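Local coordinates for protein ornithine aminotransferase (Plasmodium falciparum, PDB 3LG0) that catalyses the pyridoxal-phosphate-dependent transfer of the delta-amino group of ornithine to 2-oxoglutarate, giving glutamate semialdehyde and glutamate on the route to proline, at residues 27-32 with 360-365; 50-55 with 373-378; 102-107 with 275-280; 228-233 with 253-258; 335-340 with 409-414. All blocks are in the same frame, centred on the assembly; numbering follows the deposited sequence.

Contact 1: 27-32 with 360-365; sequences PIPVVL and NVWDIC
Ile28 reaches out of the loop ahead of strand 31-36 and sets its CD1 methyl over one face of the Trp362 indole. Ile28 CD1 sits 3.7 Å from the centroid of the six-membered ring of Trp362 and only 14° off the ring normal, a well-formed CH-pi contact. The two side chains run antiparallel and overlap only at their ends, so just the tip of the isoleucine meets the outer half of the indole. Trp362 can lie there because its CG is anti to the backbone N (chi1 178°), which carries the ring off the first turn of helix 361-370 toward the loop. Ile28 CD1 also meets Cys365 CB at 4.0 Å, and Pro27 O makes a close polar approach to the indole edge, in the ring plane and 3.3 Å from Trp362 CH2. Ile28 and Cys365 are buried here, and Leu366 and Arg376 add to the surroundings of Ile28.

The fit slackens toward the side where Pro27, Pro29 and Trp362 are partly exposed: Pro29 CD stands obliquely at 4.2 Å from Trp362 CZ2. No hydrogen bond crosses between the segments. At the start of the helix, Asn360 OD1 accepts from Asp363 N in the carbonyl plane. The arrangement is an N-capped helix start packed by its aromatic residue against an inverse gamma turn centred on Pro29, just before a strand that pairs with the second subunit.

Contact 2: 50-55 with 373-378; sequences DFLSAY and LITRSV
A parallel beta bridge between Asp50 and Ile374, followed at once by an Asx turn, marks where strand 47-50 leaves the sheet. Phe51 N donates to Ile374 O at 2.9 Å, close to the line of the carbonyl bond. Beyond it the chain bends round Asp50 OD1, which takes two backbone donors: Leu52 N at 2.9 Å, nearly along the C-O direction, and Ser53 N at 2.8 Å, from 52° above the carboxylate plane. This double grip leads into a short, weakly bonded turn of left-handed backbone, where Tyr55 comes near Lys262, which probably carries the pyridoxal phosphate as in relatives, though none is attached in this model. The Phe51 ring lays one face over Leu373, whose CD1 lies 3.7 Å from the ring centroid, displaced toward the rim. The Leu52 and Thr375 side chains lie roughly perpendicular, Leu52 CD1 4.0 Å from Thr375 OG1, a hydroxyl hydrogen-bonded to Arg384 O. Helix 393-412 packs on Phe51 and Leu373 through Cys399, strand 382-385 flanks Thr375, and helix 361-370 touches Ile374 through Lys369.

Contact 3: 102-107 with 275-280; sequences GYDKVL and LANDDV
Strands 105-109 and 272-276 run antiparallel, with Lys105 and Ala276 as a hydrogen-bonded pair and Val106 and Leu275 as the next, non-hydrogen-bonded pair. Lys105 N gives its hydrogen to Ala276 O at 2.9 Å, and Ala276 N returns a bond to Lys105 O at 3.1 Å.

Where strand 105-109 begins and 272-276 ends, side chains take over from backbone pairing. Asp104 N donates to Asn277 OD1 at 2.9 Å, in the carbonyl plane of the amide. In exchange, the anti lone pair of Asp104 OD2 receives Asp278 N at 2.7 Å in an almost straight bond (174°), the first turn of helix 278-281 thus being held by an aspartate of the other segment. The Lys105 chain is extended until it bends at its last torsion (chi4 48°), which brings NZ to Asp278 OD1 at 2.8 Å on the syn side of the carboxylate; Thr19 O of the second subunit also accepts from this ammonium. That charge probably eases the closeness of the Asp104 and Asp278 carboxylates.

On the apolar side, Val106 and Leu275 run abreast, CG2 of Val106 3.6 Å from CD2 of Leu275. The Tyr103 ring crosses Leu275 at about a right angle, its CG 4.0 Å from Leu275 CB. Strand 272-276, antiparallel to both 105-109 and 257-260, is the odd strand of the mixed sheet of the large domain in fold-type I pyridoxal-phosphate enzymes.

Contact 4: 228-233 with 253-258; sequences VLFVAD and VKPDVI
One face of the Phe230 ring is covered by Pro255, whose CB stands 3.9 Å from the ring centroid and 16° off the normal, while Val253 CG2 meets the ring edge in plane, 4.0 Å from Phe230 CE2. With CG anti to the backbone N (chi1 164°), the phenyl group swings over the proline that precedes strand 257-260. Pro255 CG also presses on Ala232 CB at 3.5 Å, tighter than usual for two carbons.

Asp256 follows directly. Its OD2 uses the anti lone pair to take Phe230 N at 2.8 Å, in a nearly straight bond of 174°. Phe230 O faces back and receives two weak bonds, from Asp256 N and Val257 N. The weak bond from Val257 N and the bond from Ala232 N to Val257 O, 2.9 Å long, frame the parallel bridge of Val231 with Val257. These two valines lie abreast on one surface of the sheet, Val231 CG1 3.8 Å from Val257 CG1, and Ile258 CD1 touches Ala232 CB on the other.

A carboxylate here does the work of a backbone carbonyl at the strand entrance: Pro255 O turns to Tyr103 OH, and Asp256 OD2 instead satisfies the N-H of the buried Phe230, while Asp256 itself is partly exposed.

Contact 5: 335-340 with 409-414; sequences KDSKVV and FFDDNL
Asp411, near the end of helix 393-412, reaches across to the loop 335-340 and binds it with both carboxylate oxygens. Starting at CB, the side chain turns so that CG is anti to the carbonyl carbon (chi1 -79°), which brings the carboxylate off the helix side and up to the loop backbone. Asp411 CG already comes within 3.5 Å of Ser337 OG. At the tip the oxygens divide the work. Asp411 OD2 receives the hydroxyl of Ser337 through its syn lone pair, 2.9 Å from Ser337 OG. Asp411 OD1 is met by Val339 N at 3.0 Å, nearly along the C-O direction, and by Lys338 N at 3.1 Å in a weak, bent bond.

Ser337 OG also accepts from Val340 N at 3.1 Å, an ST motif, so the same hydroxyl that grips the aspartate closes the loop on itself. Two good bonds and a weak one, spread over both oxygens, hold the carboxylate's rotation, and its charge is probably eased by Val339 N and, more weakly, Lys338 N.

Beside these bonds the Leu414 and Lys338 side chains are nearly perpendicular, Leu414 CD2 3.9 Å from Lys338 CD and 4.0 Å from Val339 CG1. Val339 turns inward to Phe354 and to Val407 of helix 393-412, while Phe410 packs on Lys367 of helix 361-370; the loop thus passes from helix 315-333 into strand 340-346 across the end of the C-terminal helix.

Contacts 2 and 4 are buried, contacts 1 and 3 partly so, and contact 5 lies at the surface. Contacts 3 and 4 share one sheet, in which strands 257-260 and 272-276 are neighbours; Leu275 N bonds to Ile258 O between them. Contacts 1 and 2 meet around helix 361-370 and the strand after it, Trp362 lying against Arg376, and both border the second subunit, as does contact 3. Contact 5 joins contact 1 through Phe410 on Ile364. Chemistry follows place: contact 1 is mainly apolar, with no hydrogen bond between its segments, contacts 2 to 4 combine strand pairing with aspartate-held backbone, and contact 5 relies on one carboxylate.

Contact 1: 27-32 with 360-365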
# COMPACT_ATOMS: atom_id res chain seq x y z
N PRO A 27 10.87 -11.95 -13.05
CA PRO A 27 10.26 -13.17 -12.52
C PRO A 27 10.80 -14.43 -13.17
O PRO A 27 11.28 -14.39 -14.29
CB PRO A 27 8.78 -13.02 -12.89
CG PRO A 27 8.63 -11.67 -13.54
CD PRO A 27 9.98 -11.26 -13.99
N ILE A 28 10.71 -15.54 -12.46
CA ILE A 28 10.85 -16.85 -13.06
C ILE A 28 9.78 -17.01 -14.14
O ILE A 28 8.63 -16.59 -13.96
CB ILE A 28 10.69 -17.95 -11.96
CG1 ILE A 28 11.94 -18.02 -11.08
CG2 ILE A 28 10.41 -19.30 -12.56
CD1 ILE A 28 13.19 -18.31 -11.86
N PRO A 29 10.16 -17.61 -15.28
CA PRO A 29 9.22 -17.77 -16.40
C PRO A 29 8.14 -18.83 -16.16
O PRO A 29 8.14 -19.87 -16.81
CB PRO A 29 10.12 -18.22 -17.57
CG PRO A 29 11.51 -18.16 -17.07
CD PRO A 29 11.46 -18.21 -15.58
N VAL A 30 7.24 -18.57 -15.23
CA VAL A 30 6.06 -19.42 -15.05
C VAL A 30 4.85 -18.50 -14.91
O VAL A 30 4.93 -17.47 -14.25
CB VAL A 30 6.20 -20.38 -13.82
CG1 VAL A 30 6.25 -19.61 -12.48
CG2 VAL A 30 5.07 -21.43 -13.81
N VAL A 31 3.75 -18.85 -15.57
CA VAL A 31 2.56 -18.01 -15.57
C VAL A 31 1.40 -18.69 -14.83
O VAL A 31 0.79 -19.62 -15.35
CB VAL A 31 2.10 -17.68 -17.01
CG1 VAL A 31 0.92 -16.75 -17.00
CG2 VAL A 31 3.24 -17.04 -17.78
N LEU A 32 1.10 -18.22 -13.63
CA LEU A 32 0.08 -18.83 -12.79
C LEU A 32 -1.31 -18.25 -13.06
O LEU A 32 -1.45 -17.07 -13.39
CB LEU A 32 0.43 -18.67 -11.31
CG LEU A 32 1.87 -19.06 -10.99
CD1 LEU A 32 2.16 -18.87 -9.50
CD2 LEU A 32 2.21 -20.51 -11.48
N ASN A 360 24.99 -21.45 -10.76
CA ASN A 360 24.15 -20.28 -10.94
C ASN A 360 22.80 -20.57 -10.31
O ASN A 360 22.15 -21.56 -10.63
CB ASN A 360 23.99 -19.95 -12.42
CG ASN A 360 23.10 -18.75 -12.63
OD1 ASN A 360 21.88 -18.86 -12.56
ND2 ASN A 360 23.71 -17.59 -12.86
N VAL A 361 22.38 -19.70 -9.39
CA VAL A 361 21.21 -19.98 -8.56
C VAL A 361 19.90 -19.76 -9.30
O VAL A 361 18.90 -20.43 -9.03
CB VAL A 361 21.27 -19.18 -7.23
CG1 VAL A 361 20.08 -19.51 -6.38
CG2 VAL A 361 22.52 -19.54 -6.46
N TRP A 362 19.90 -18.83 -10.25
CA TRP A 362 18.78 -18.67 -11.16
C TRP A 362 18.49 -20.01 -11.84
O TRP A 362 17.33 -20.46 -11.86
CB TRP A 362 19.09 -17.59 -12.20
CG TRP A 362 18.01 -17.37 -13.24
CD1 TRP A 362 17.99 -17.87 -14.52
CD2 TRP A 362 16.82 -16.59 -13.10
NE1 TRP A 362 16.86 -17.44 -15.17
CE2 TRP A 362 16.13 -16.65 -14.32
CE3 TRP A 362 16.28 -15.83 -12.05
CZ2 TRP A 362 14.91 -16.00 -14.53
CZ3 TRP A 362 15.05 -15.18 -12.26
CH2 TRP A 362 14.39 -15.27 -13.49
N ASP A 363 19.53 -20.66 -12.37
CA ASP A 363 19.35 -21.96 -13.04
C ASP A 363 18.79 -23.02 -12.10
O ASP A 363 17.97 -23.84 -12.49
CB ASP A 363 20.66 -22.44 -13.68
CG ASP A 363 21.11 -21.55 -14.83
OD1 ASP A 363 20.26 -20.88 -15.45
OD2 ASP A 363 22.33 -21.50 -15.12
N ILE A 364 19.23 -22.99 -10.84
CA ILE A 364 18.69 -23.89 -9.83
C ILE A 364 17.18 -23.70 -9.68
O ILE A 364 16.43 -24.67 -9.67
CB ILE A 364 19.42 -23.74 -8.48
CG1 ILE A 364 20.89 -24.14 -8.62
CG2 ILE A 364 18.73 -24.57 -7.40
CD1 ILE A 364 21.73 -23.88 -7.38
N CYS A 365 16.75 -22.44 -9.60
CA CYS A 365 15.32 -22.13 -9.50
C CYS A 365 14.55 -22.59 -10.74
O CYS A 365 13.46 -23.15 -10.63
CB CYS A 365 15.11 -20.63 -9.27
SG CYS A 365 15.73 -20.06 -7.68

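Contact 2: 50-55 with 373-378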
# COMPACT_ATOMS: atom_id res chain seq x y z
N ASP A 50 4.13 -24.39 -4.33
CA ASP A 50 4.54 -23.00 -4.11
C ASP A 50 5.45 -22.93 -2.90
O ASP A 50 4.98 -23.05 -1.78
CB ASP A 50 3.33 -22.11 -3.87
CG ASP A 50 3.71 -20.64 -3.74
OD1 ASP A 50 4.90 -20.33 -3.54
OD2 ASP A 50 2.80 -19.78 -3.87
N PHE A 51 6.74 -22.72 -3.14
CA PHE A 51 7.71 -22.68 -2.05
C PHE A 51 8.18 -21.27 -1.69
O PHE A 51 9.17 -21.09 -0.97
CB PHE A 51 8.88 -23.67 -2.27
CG PHE A 51 8.74 -24.91 -1.44
CD1 PHE A 51 7.63 -25.72 -1.58
CD2 PHE A 51 9.67 -25.21 -0.46
CE1 PHE A 51 7.47 -26.86 -0.80
CE2 PHE A 51 9.52 -26.35 0.33
CZ PHE A 51 8.42 -27.16 0.16
N LEU A 52 7.44 -20.28 -2.20
CA LEU A 52 7.64 -18.89 -1.84
C LEU A 52 6.51 -18.38 -0.95
O LEU A 52 6.74 -17.60 -0.04
CB LEU A 52 7.72 -18.04 -3.10
CG LEU A 52 8.44 -16.72 -2.93
CD1 LEU A 52 9.82 -17.01 -2.42
CD2 LEU A 52 8.49 -15.97 -4.25
N SER A 53 5.29 -18.85 -1.21
CA SER A 53 4.10 -18.39 -0.50
C SER A 53 3.91 -16.88 -0.58
O SER A 53 3.39 -16.26 0.36
CB SER A 53 4.11 -18.83 0.98
OG SER A 53 4.23 -20.23 1.11
N ALA A 54 4.31 -16.29 -1.70
CA ALA A 54 4.26 -14.84 -1.87
C ALA A 54 4.85 -14.17 -0.62
O ALA A 54 4.27 -13.26 -0.04
CB ALA A 54 2.81 -14.36 -2.13
N TYR A 55 6.01 -14.68 -0.20
CA TYR A 55 6.73 -14.17 0.95
C TYR A 55 5.88 -14.17 2.22
O TYR A 55 5.83 -13.18 2.93
CB TYR A 55 7.30 -12.77 0.67
CG TYR A 55 8.22 -12.77 -0.53
CD1 TYR A 55 9.54 -13.21 -0.42
CD2 TYR A 55 7.77 -12.35 -1.78
CE1 TYR A 55 10.39 -13.22 -1.53
CE2 TYR A 55 8.61 -12.34 -2.88
CZ TYR A 55 9.91 -12.78 -2.76
OH TYR A 55 10.73 -12.77 -3.88
N LEU A 373 8.39 -27.52 -8.44
CA LEU A 373 8.43 -26.69 -7.23
C LEU A 373 8.95 -25.31 -7.61
O LEU A 373 9.99 -25.19 -8.24
CB LEU A 373 9.32 -27.32 -6.15
CG LEU A 373 9.59 -26.63 -4.82
CD1 LEU A 373 9.80 -27.67 -3.71
CD2 LEU A 373 10.77 -25.65 -4.89
N ILE A 374 8.21 -24.27 -7.23
CA ILE A 374 8.64 -22.92 -7.59
C ILE A 374 9.09 -22.09 -6.40
O ILE A 374 8.45 -22.06 -5.35
CB ILE A 374 7.57 -22.14 -8.39
CG1 ILE A 374 6.26 -22.00 -7.60
CG2 ILE A 374 7.32 -22.76 -9.75
CD1 ILE A 374 5.25 -21.06 -8.29
N THR A 375 10.20 -21.39 -6.59
CA THR A 375 10.73 -20.49 -5.60
C THR A 375 11.67 -19.50 -6.29
O THR A 375 11.78 -19.50 -7.51
CB THR A 375 11.44 -21.25 -4.49
OG1 THR A 375 11.86 -20.33 -3.48
CG2 THR A 375 12.65 -22.01 -5.04
N ARG A 376 12.35 -18.68 -5.50
CA ARG A 376 13.19 -17.63 -6.03
C ARG A 376 14.45 -17.49 -5.19
O ARG A 376 14.47 -17.85 -4.02
CB ARG A 376 12.43 -16.31 -5.99
CG ARG A 376 13.09 -15.22 -6.82
CD ARG A 376 12.52 -15.16 -8.24
NE ARG A 376 13.31 -14.31 -9.13
CZ ARG A 376 13.66 -13.05 -8.87
NH1 ARG A 376 13.32 -12.47 -7.73
NH2 ARG A 376 14.38 -12.37 -9.75
N SER A 377 15.50 -16.94 -5.79
CA SER A 377 16.74 -16.72 -5.05
C SER A 377 16.87 -15.28 -4.59
O SER A 377 16.56 -14.34 -5.32
CB SER A 377 17.95 -17.11 -5.89
OG SER A 377 17.88 -16.57 -7.19
N VAL A 378 17.33 -15.12 -3.35
CA VAL A 378 17.76 -13.82 -2.86
C VAL A 378 19.27 -13.67 -3.06
O VAL A 378 20.04 -14.61 -2.85
CB VAL A 378 17.38 -13.62 -1.39
CG1 VAL A 378 18.26 -14.48 -0.49
CG2 VAL A 378 17.51 -12.16 -1.02

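Contact 3: 102-107 with 275-280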
# COMPACT_ATOMS: atom_id res chain seq x y z
N GLY A 102 -1.45 -9.23 23.00
CA GLY A 102 -1.16 -8.66 24.30
C GLY A 102 -0.46 -7.32 24.25
O GLY A 102 0.56 -7.10 24.91
N TYR A 103 -1.00 -6.40 23.45
CA TYR A 103 -0.53 -5.03 23.45
C TYR A 103 -1.73 -4.10 23.62
O TYR A 103 -2.85 -4.47 23.25
CB TYR A 103 0.25 -4.72 22.16
CG TYR A 103 1.60 -5.37 22.13
CD1 TYR A 103 2.73 -4.69 22.54
CD2 TYR A 103 1.74 -6.69 21.71
CE1 TYR A 103 3.99 -5.30 22.52
CE2 TYR A 103 3.00 -7.31 21.68
CZ TYR A 103 4.11 -6.61 22.10
OH TYR A 103 5.36 -7.21 22.08
N ASP A 104 -1.48 -2.93 24.20
CA ASP A 104 -2.55 -1.95 24.42
C ASP A 104 -3.19 -1.54 23.10
O ASP A 104 -4.41 -1.49 22.99
CB ASP A 104 -2.02 -0.70 25.12
CG ASP A 104 -1.56 -0.97 26.54
OD1 ASP A 104 -2.07 -1.90 27.16
OD2 ASP A 104 -0.68 -0.25 27.03
N LYS A 105 -2.36 -1.24 22.10
CA LYS A 105 -2.87 -0.61 20.89
C LYS A 105 -2.29 -1.17 19.59
O LYS A 105 -1.22 -1.78 19.56
CB LYS A 105 -2.67 0.91 20.98
CG LYS A 105 -3.76 1.59 21.83
CD LYS A 105 -3.54 3.09 21.95
CE LYS A 105 -4.75 3.77 22.59
NZ LYS A 105 -5.15 3.04 23.83
N VAL A 106 -3.04 -0.98 18.51
CA VAL A 106 -2.58 -1.36 17.19
C VAL A 106 -2.89 -0.24 16.19
O VAL A 106 -3.86 0.52 16.35
CB VAL A 106 -3.20 -2.70 16.73
CG1 VAL A 106 -4.66 -2.53 16.38
CG2 VAL A 106 -2.44 -3.29 15.52
N LEU A 107 -2.05 -0.15 15.16
CA LEU A 107 -2.21 0.81 14.08
C LEU A 107 -2.19 0.03 12.77
O LEU A 107 -1.19 -0.63 12.46
CB LEU A 107 -1.07 1.82 14.16
CG LEU A 107 -0.68 2.80 13.04
CD1 LEU A 107 -1.83 3.22 12.16
CD2 LEU A 107 -0.02 4.02 13.71
N LEU A 275 1.99 -2.94 16.61
CA LEU A 275 1.42 -3.14 17.95
C LEU A 275 2.38 -2.56 18.97
O LEU A 275 3.59 -2.77 18.88
CB LEU A 275 1.24 -4.62 18.26
CG LEU A 275 0.26 -5.43 17.45
CD1 LEU A 275 0.79 -6.86 17.34
CD2 LEU A 275 -1.12 -5.40 18.10
N ALA A 276 1.82 -1.86 19.94
CA ALA A 276 2.64 -1.25 20.98
C ALA A 276 1.73 -0.91 22.15
O ALA A 276 0.50 -0.86 22.00
CB ALA A 276 3.33 0.01 20.43
N ASN A 277 2.32 -0.68 23.32
CA ASN A 277 1.53 -0.27 24.48
C ASN A 277 1.29 1.23 24.52
O ASN A 277 1.93 1.96 23.77
CB ASN A 277 2.19 -0.75 25.76
CG ASN A 277 2.09 -2.23 25.94
OD1 ASN A 277 1.07 -2.84 25.60
ND2 ASN A 277 3.14 -2.84 26.48
N ASP A 278 0.40 1.67 25.40
CA ASP A 278 0.04 3.10 25.49
C ASP A 278 1.21 4.07 25.63
O ASP A 278 1.22 5.12 24.99
CB ASP A 278 -0.99 3.33 26.60
CG ASP A 278 -2.38 2.92 26.19
OD1 ASP A 278 -2.64 2.81 24.98
OD2 ASP A 278 -3.23 2.72 27.08
N ASP A 279 2.21 3.72 26.44
CA ASP A 279 3.34 4.62 26.64
C ASP A 279 4.12 4.96 25.36
O ASP A 279 4.67 6.06 25.25
CB ASP A 279 4.29 4.13 27.75
CG ASP A 279 4.76 2.70 27.55
OD1 ASP A 279 3.91 1.81 27.32
OD2 ASP A 279 5.98 2.45 27.65
N VAL A 280 4.17 4.03 24.40
CA VAL A 280 4.77 4.34 23.11
C VAL A 280 3.73 4.84 22.10
O VAL A 280 3.93 5.88 21.48
CB VAL A 280 5.59 3.16 22.51
CG1 VAL A 280 6.77 2.81 23.40
CG2 VAL A 280 4.71 1.96 22.33

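Contact 4: 228-233 with 253-258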
# COMPACT_ATOMS: atom_id res chain seq x y z
N VAL A 228 15.77 1.69 25.69
CA VAL A 228 15.67 1.76 24.24
C VAL A 228 14.53 0.88 23.78
O VAL A 228 14.35 -0.23 24.28
CB VAL A 228 17.00 1.35 23.56
CG1 VAL A 228 16.75 0.92 22.11
CG2 VAL A 228 18.00 2.48 23.62
N LEU A 229 13.73 1.38 22.84
CA LEU A 229 12.65 0.58 22.28
C LEU A 229 13.24 -0.64 21.57
O LEU A 229 14.09 -0.50 20.70
CB LEU A 229 11.78 1.41 21.33
CG LEU A 229 10.91 2.48 21.99
CD1 LEU A 229 10.03 3.21 20.97
CD2 LEU A 229 10.03 1.88 23.07
N PHE A 230 12.81 -1.82 21.99
CA PHE A 230 13.14 -3.06 21.32
C PHE A 230 12.00 -3.37 20.33
O PHE A 230 10.94 -3.88 20.71
CB PHE A 230 13.32 -4.18 22.38
CG PHE A 230 13.30 -5.58 21.82
CD1 PHE A 230 13.76 -5.86 20.55
CD2 PHE A 230 12.83 -6.63 22.60
CE1 PHE A 230 13.73 -7.15 20.06
CE2 PHE A 230 12.81 -7.92 22.11
CZ PHE A 230 13.25 -8.19 20.84
N VAL A 231 12.24 -3.03 19.06
CA VAL A 231 11.26 -3.26 17.98
C VAL A 231 11.53 -4.52 17.15
O VAL A 231 12.56 -4.62 16.49
CB VAL A 231 11.20 -2.07 17.02
CG1 VAL A 231 10.05 -2.25 16.04
CG2 VAL A 231 11.05 -0.76 17.79
N ALA A 232 10.60 -5.46 17.20
CA ALA A 232 10.71 -6.69 16.44
C ALA A 232 9.92 -6.62 15.14
O ALA A 232 8.69 -6.49 15.16
CB ALA A 232 10.22 -7.88 17.27
N ASP A 233 10.62 -6.74 14.02
CA ASP A 233 9.99 -6.81 12.71
C ASP A 233 9.57 -8.24 12.42
O ASP A 233 10.39 -9.07 12.06
CB ASP A 233 10.97 -6.36 11.63
CG ASP A 233 10.35 -6.37 10.24
OD1 ASP A 233 9.22 -6.89 10.08
OD2 ASP A 233 11.00 -5.86 9.30
N VAL A 253 11.17 -13.64 24.84
CA VAL A 253 11.19 -12.20 25.07
C VAL A 253 9.89 -11.56 24.56
O VAL A 253 9.21 -12.15 23.72
CB VAL A 253 12.39 -11.52 24.42
CG1 VAL A 253 13.68 -12.03 25.04
CG2 VAL A 253 12.40 -11.77 22.92
N LYS A 254 9.55 -10.39 25.08
CA LYS A 254 8.41 -9.64 24.54
C LYS A 254 8.88 -8.25 24.13
O LYS A 254 9.24 -7.43 24.97
CB LYS A 254 7.26 -9.55 25.55
CG LYS A 254 6.00 -8.86 24.99
CD LYS A 254 4.75 -9.25 25.76
CE LYS A 254 3.51 -8.46 25.32
NZ LYS A 254 3.44 -7.09 25.92
N PRO A 255 8.90 -7.99 22.82
CA PRO A 255 9.38 -6.70 22.32
C PRO A 255 8.43 -5.56 22.72
O PRO A 255 7.24 -5.83 22.98
CB PRO A 255 9.38 -6.89 20.79
CG PRO A 255 9.40 -8.38 20.60
CD PRO A 255 8.59 -8.93 21.73
N ASP A 256 8.93 -4.33 22.78
CA ASP A 256 8.07 -3.18 23.08
C ASP A 256 7.14 -2.89 21.90
O ASP A 256 6.00 -2.46 22.09
CB ASP A 256 8.91 -1.93 23.34
CG ASP A 256 9.88 -2.12 24.48
OD1 ASP A 256 9.42 -2.30 25.62
OD2 ASP A 256 11.10 -2.08 24.22
N VAL A 257 7.65 -3.12 20.69
CA VAL A 257 6.91 -2.82 19.48
C VAL A 257 7.01 -3.99 18.50
O VAL A 257 8.09 -4.52 18.26
CB VAL A 257 7.44 -1.54 18.82
CG1 VAL A 257 6.68 -1.24 17.54
CG2 VAL A 257 7.35 -0.34 19.81
N ILE A 258 5.88 -4.41 17.96
CA ILE A 258 5.84 -5.47 16.96
C ILE A 258 5.35 -4.93 15.62
O ILE A 258 4.38 -4.17 15.59
CB ILE A 258 4.90 -6.60 17.38
CG1 ILE A 258 5.33 -7.20 18.71
CG2 ILE A 258 4.84 -7.70 16.30
CD1 ILE A 258 6.51 -8.13 18.61

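Contact 5: 335-340 with 409-414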
# COMPACT_ATOMS: atom_id res chain seq x y z
N LYS A 335 24.19 -33.63 2.67
CA LYS A 335 25.46 -33.47 3.36
C LYS A 335 26.69 -33.66 2.46
O LYS A 335 27.73 -33.07 2.71
CB LYS A 335 25.54 -34.41 4.58
CG LYS A 335 25.61 -35.89 4.22
CD LYS A 335 25.58 -36.78 5.45
CE LYS A 335 25.60 -38.25 5.08
NZ LYS A 335 25.70 -39.11 6.29
N ASP A 336 26.56 -34.48 1.41
CA ASP A 336 27.67 -34.77 0.51
C ASP A 336 27.69 -33.90 -0.76
O ASP A 336 28.60 -34.02 -1.59
CB ASP A 336 27.67 -36.25 0.13
CG ASP A 336 27.85 -37.16 1.34
OD1 ASP A 336 28.75 -36.89 2.17
OD2 ASP A 336 27.10 -38.15 1.45
N SER A 337 26.70 -33.04 -0.92
CA SER A 337 26.60 -32.18 -2.10
C SER A 337 27.74 -31.18 -2.16
O SER A 337 28.08 -30.54 -1.17
CB SER A 337 25.26 -31.43 -2.09
OG SER A 337 25.32 -30.28 -2.92
N LYS A 338 28.32 -31.03 -3.34
CA LYS A 338 29.40 -30.07 -3.53
C LYS A 338 28.88 -28.63 -3.67
O LYS A 338 29.52 -27.69 -3.20
CB LYS A 338 30.23 -30.46 -4.76
CG LYS A 338 31.71 -30.13 -4.64
CD LYS A 338 32.53 -30.82 -5.73
CE LYS A 338 32.13 -32.27 -5.90
NZ LYS A 338 32.36 -33.07 -4.66
N VAL A 339 27.73 -28.46 -4.31
CA VAL A 339 27.21 -27.11 -4.59
C VAL A 339 26.50 -26.47 -3.39
O VAL A 339 26.46 -25.25 -3.29
CB VAL A 339 26.24 -27.09 -5.81
CG1 VAL A 339 26.96 -27.56 -7.06
CG2 VAL A 339 25.01 -27.94 -5.55
N VAL A 340 25.94 -27.29 -2.50
CA VAL A 340 25.32 -26.79 -1.27
C VAL A 340 26.35 -26.30 -0.25
O VAL A 340 27.28 -27.01 0.10
CB VAL A 340 24.46 -27.87 -0.60
CG1 VAL A 340 23.92 -27.37 0.72
CG2 VAL A 340 23.32 -28.32 -1.53
N PHE A 409 21.31 -32.94 -9.79
CA PHE A 409 21.59 -32.53 -11.16
C PHE A 409 22.80 -31.60 -11.27
O PHE A 409 23.68 -31.83 -12.09
CB PHE A 409 20.35 -31.88 -11.79
CG PHE A 409 20.59 -31.30 -13.16
CD1 PHE A 409 20.63 -32.12 -14.27
CD2 PHE A 409 20.76 -29.94 -13.33
CE1 PHE A 409 20.84 -31.60 -15.53
CE2 PHE A 409 20.99 -29.40 -14.58
CZ PHE A 409 21.03 -30.23 -15.69
N PHE A 410 22.84 -30.55 -10.46
CA PHE A 410 23.99 -29.65 -10.49
C PHE A 410 25.28 -30.27 -9.94
O PHE A 410 26.38 -29.89 -10.36
CB PHE A 410 23.68 -28.31 -9.80
CG PHE A 410 22.73 -27.47 -10.59
CD1 PHE A 410 23.20 -26.63 -11.58
CD2 PHE A 410 21.37 -27.57 -10.38
CE1 PHE A 410 22.32 -25.89 -12.33
CE2 PHE A 410 20.49 -26.83 -11.12
CZ PHE A 410 20.96 -25.99 -12.10
N ASP A 411 25.15 -31.21 -9.01
CA ASP A 411 26.33 -31.91 -8.50
C ASP A 411 26.89 -32.83 -9.58
O ASP A 411 28.08 -32.83 -9.83
CB ASP A 411 25.99 -32.72 -7.24
CG ASP A 411 25.91 -31.85 -5.98
OD1 ASP A 411 26.64 -30.83 -5.88
OD2 ASP A 411 25.12 -32.21 -5.08
N ASP A 412 26.01 -33.59 -10.23
CA ASP A 412 26.42 -34.53 -11.26
C ASP A 412 27.10 -33.83 -12.44
O ASP A 412 27.86 -34.45 -13.17
CB ASP A 412 25.22 -35.37 -11.73
CG ASP A 412 24.76 -36.36 -10.68
OD1 ASP A 412 25.37 -36.39 -9.60
OD2 ASP A 412 23.80 -37.12 -10.93
N ASN A 413 26.86 -32.54 -12.61
CA ASN A 413 27.31 -31.86 -13.82
C ASN A 413 28.28 -30.68 -13.68
O ASN A 413 28.44 -29.91 -14.62
CB ASN A 413 26.09 -31.42 -14.64
CG ASN A 413 25.44 -32.58 -15.36
OD1 ASN A 413 26.03 -33.15 -16.28
ND2 ASN A 413 24.22 -32.95 -14.95
N LEU A 414 28.93 -30.52 -12.53
CA LEU A 414 29.84 -29.38 -12.40
C LEU A 414 31.21 -29.58 -13.04
O LEU A 414 31.75 -28.62 -13.60
CB LEU A 414 29.97 -28.90 -10.95
CG LEU A 414 29.81 -29.89 -9.81
CD1 LEU A 414 30.57 -31.18 -10.09
CD2 LEU A 414 30.31 -29.23 -8.54